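Long-range contact in histone-lysine N-methyltransferase SETMAR (Homo sapiens, PDB 3BO5), which dimethylates a lysine of histone H3 through its SET domain and, fused to a mariner transposase, takes part in DNA double-strand break repair: residues 35-41 with 202-208. The protein carries 2 engineered substitutions. Sequence-based numbering, arbitrary orientation.
Sequences PAPFQYT and IGNIGRF. With SAH (S-adenosyl-L-homocysteine), chain F.
Phe38 lays one face of its ring on the guanidinium of Arg207, stacking on the cation while backbone carbonyls bind its N-H groups. The two planes are only 6° apart, and Arg207 CZ stands 4.1 Å from the centroid of the Phe38 ring, a cation-pi stack continued by Arg207 CD as a CH-pi donor over the same face. With chi1 at 63°, CG of Phe38 sits between the backbone N and carbonyl carbon, which turns the ring in over the arginine while Phe38 CE1 meets Gly203 O edge-on at 3.4 Å. Phe38 CE2 lies 3.7 Å from Phe208 CZ, at the edge of an obliquely set Phe208 ring. Arg207 NE and NH2 are tied to Pro199 O and Thr200 O, Tyr179 adds a second cation-pi contact, and a water links NH1 to Ala36 O. Were Phe38 an alanine, the guanidinium would probably lose the ring stacked on one face, and a gap would open beside Phe208. The SET domain here receives a short parallel beta ladder from the pre-SET region, bridging Gln39 with Ile202 and Tyr40 with Gly203: Gly203 N donates to Gln39 O (3.0 Å), nearly in line with the carbonyl, and Thr41 N to Gly203 O (2.9 Å), from well above the carbonyl plane. Ile202 CA adds a C-H...O contact to Gln39 O at 3.2 Å. Its side chain runs alongside Gln39, and CG2, anti to the backbone N, meets Thr41 CG2 at 3.7 Å. Beyond Phe38, Phe208 CZ touches Pro35 CG at 3.6 Å, and the carbonyls of Arg207 and Phe208 border S-adenosyl-L-homocysteine near its CB.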
# COMPACT_ATOMS: atom_id res chain seq x y z
N PRO A 35 -12.39 7.08 -13.70
CA PRO A 35 -13.05 6.62 -12.50
C PRO A 35 -13.84 7.70 -11.77
O PRO A 35 -13.56 8.91 -11.94
CB PRO A 35 -11.89 6.15 -11.59
CG PRO A 35 -10.69 6.41 -12.26
CD PRO A 35 -10.92 6.89 -13.65
N ALA A 36 -14.77 7.26 -10.92
CA ALA A 36 -15.45 8.19 -10.00
C ALA A 36 -14.48 9.10 -9.25
O ALA A 36 -13.48 8.65 -8.68
CB ALA A 36 -16.28 7.44 -9.02
N PRO A 37 -14.74 10.40 -9.26
CA PRO A 37 -13.88 11.36 -8.61
C PRO A 37 -13.56 11.09 -7.15
O PRO A 37 -14.41 10.64 -6.37
CB PRO A 37 -14.72 12.65 -8.71
CG PRO A 37 -15.41 12.45 -10.02
CD PRO A 37 -15.84 11.05 -10.00
N PHE A 38 -12.30 11.34 -6.77
CA PHE A 38 -11.91 11.34 -5.38
C PHE A 38 -10.84 12.39 -5.19
O PHE A 38 -10.34 12.94 -6.20
CB PHE A 38 -11.38 9.97 -4.94
CG PHE A 38 -10.14 9.56 -5.69
CD1 PHE A 38 -8.90 9.63 -5.06
CD2 PHE A 38 -10.25 9.18 -7.01
CE1 PHE A 38 -7.72 9.33 -5.79
CE2 PHE A 38 -9.10 8.86 -7.75
CZ PHE A 38 -7.86 8.96 -7.10
N GLN A 39 -10.48 12.67 -3.93
CA GLN A 39 -9.40 13.63 -3.69
C GLN A 39 -8.06 12.92 -3.63
O GLN A 39 -7.83 12.10 -2.77
CB GLN A 39 -9.54 14.34 -2.38
CG GLN A 39 -10.75 15.22 -2.26
CD GLN A 39 -10.72 16.01 -0.95
OE1 GLN A 39 -9.65 16.36 -0.40
NE2 GLN A 39 -11.91 16.28 -0.44
N TYR A 40 -7.17 13.21 -4.57
CA TYR A 40 -5.90 12.51 -4.55
C TYR A 40 -4.99 12.97 -3.43
O TYR A 40 -4.85 14.19 -3.20
CB TYR A 40 -5.20 12.74 -5.91
CG TYR A 40 -4.11 11.68 -6.05
CD1 TYR A 40 -4.43 10.42 -6.58
CD2 TYR A 40 -2.80 11.87 -5.53
CE1 TYR A 40 -3.49 9.41 -6.63
CE2 TYR A 40 -1.86 10.83 -5.53
CZ TYR A 40 -2.23 9.59 -6.11
OH TYR A 40 -1.39 8.51 -6.17
N THR A 41 -4.30 12.01 -2.79
CA THR A 41 -3.19 12.33 -1.93
C THR A 41 -2.12 11.30 -2.15
O THR A 41 -2.45 10.10 -2.27
CB THR A 41 -3.59 12.33 -0.44
OG1 THR A 41 -2.44 12.60 0.36
CG2 THR A 41 -4.20 10.96 0.05
N ILE A 202 -10.28 10.32 0.20
CA ILE A 202 -8.99 10.99 0.03
C ILE A 202 -7.97 9.86 0.01
O ILE A 202 -7.86 9.11 0.98
CB ILE A 202 -8.72 11.88 1.25
CG1 ILE A 202 -9.92 12.86 1.43
CG2 ILE A 202 -7.40 12.61 1.01
CD1 ILE A 202 -9.79 13.65 2.64
N GLY A 203 -7.29 9.66 -1.13
CA GLY A 203 -6.41 8.46 -1.15
C GLY A 203 -5.50 8.54 -2.34
O GLY A 203 -5.62 9.43 -3.15
N ASN A 204 -4.59 7.58 -2.38
CA ASN A 204 -3.62 7.53 -3.46
C ASN A 204 -4.04 6.47 -4.47
O ASN A 204 -5.12 5.92 -4.42
CB ASN A 204 -2.22 7.31 -2.95
CG ASN A 204 -1.94 5.85 -2.72
OD1 ASN A 204 -2.87 5.06 -2.36
ND2 ASN A 204 -0.66 5.46 -2.89
N ILE A 205 -3.16 6.18 -5.44
CA ILE A 205 -3.54 5.29 -6.55
C ILE A 205 -3.72 3.86 -6.08
O ILE A 205 -4.35 3.04 -6.79
CB ILE A 205 -2.52 5.24 -7.75
CG1 ILE A 205 -1.10 4.97 -7.23
CG2 ILE A 205 -2.68 6.47 -8.69
CD1 ILE A 205 -0.17 4.54 -8.36
N GLY A 206 -3.18 3.53 -4.89
CA GLY A 206 -3.35 2.18 -4.40
C GLY A 206 -4.79 1.77 -4.19
O GLY A 206 -5.11 0.56 -4.13
N ARG A 207 -5.67 2.75 -4.04
CA ARG A 207 -7.11 2.47 -3.86
C ARG A 207 -7.65 1.68 -5.06
O ARG A 207 -8.68 1.02 -4.93
CB ARG A 207 -7.95 3.75 -3.66
CG ARG A 207 -8.02 4.56 -4.97
CD ARG A 207 -8.43 5.94 -4.71
NE ARG A 207 -9.77 6.05 -4.12
CZ ARG A 207 -10.90 5.99 -4.85
NH1 ARG A 207 -10.83 5.74 -6.18
NH2 ARG A 207 -12.13 6.20 -4.28
N PHE A 208 -6.97 1.75 -6.23
CA PHE A 208 -7.50 1.02 -7.40
C PHE A 208 -7.05 -0.42 -7.52
O PHE A 208 -7.47 -1.13 -8.42
CB PHE A 208 -7.11 1.76 -8.68
CG PHE A 208 -7.86 3.06 -8.83
CD1 PHE A 208 -9.24 3.03 -9.13
CD2 PHE A 208 -7.23 4.29 -8.66
CE1 PHE A 208 -9.96 4.24 -9.23
CE2 PHE A 208 -7.95 5.50 -8.75
CZ PHE A 208 -9.32 5.46 -9.09
N SAH F . -12.56 -1.98 -8.48
CA SAH F . -12.41 -0.83 -7.53
CB SAH F . -10.97 -0.68 -7.00
CG SAH F . -10.73 -1.71 -5.87
SD SAH F . -11.71 -1.31 -4.39
C SAH F . -12.90 0.46 -8.24
O SAH F . -13.47 0.39 -9.32
OXT SAH F . -12.67 1.57 -7.66
C5' SAH F . -12.44 -2.92 -4.06
C4' SAH F . -13.64 -3.27 -4.94
O4' SAH F . -13.23 -3.67 -6.25
C3' SAH F . -14.43 -4.44 -4.44
O3' SAH F . -15.39 -4.03 -3.43
C2' SAH F . -15.10 -4.99 -5.66
O2' SAH F . -16.14 -4.12 -6.14
C1' SAH F . -13.98 -4.83 -6.68
N9 SAH F . -13.03 -5.95 -6.67
C8 SAH F . -11.68 -5.93 -6.32
N7 SAH F . -11.17 -7.13 -6.54
C5 SAH F . -12.13 -7.93 -7.05
C6 SAH F . -12.10 -9.29 -7.42
N6 SAH F . -11.02 -10.09 -7.42
N1 SAH F . -13.32 -9.80 -7.86
C2 SAH F . -14.44 -9.04 -7.92
N3 SAH F . -14.51 -7.70 -7.60
C4 SAH F . -13.33 -7.22 -7.11
O HOH W 1 -13.12 6.25 -7.76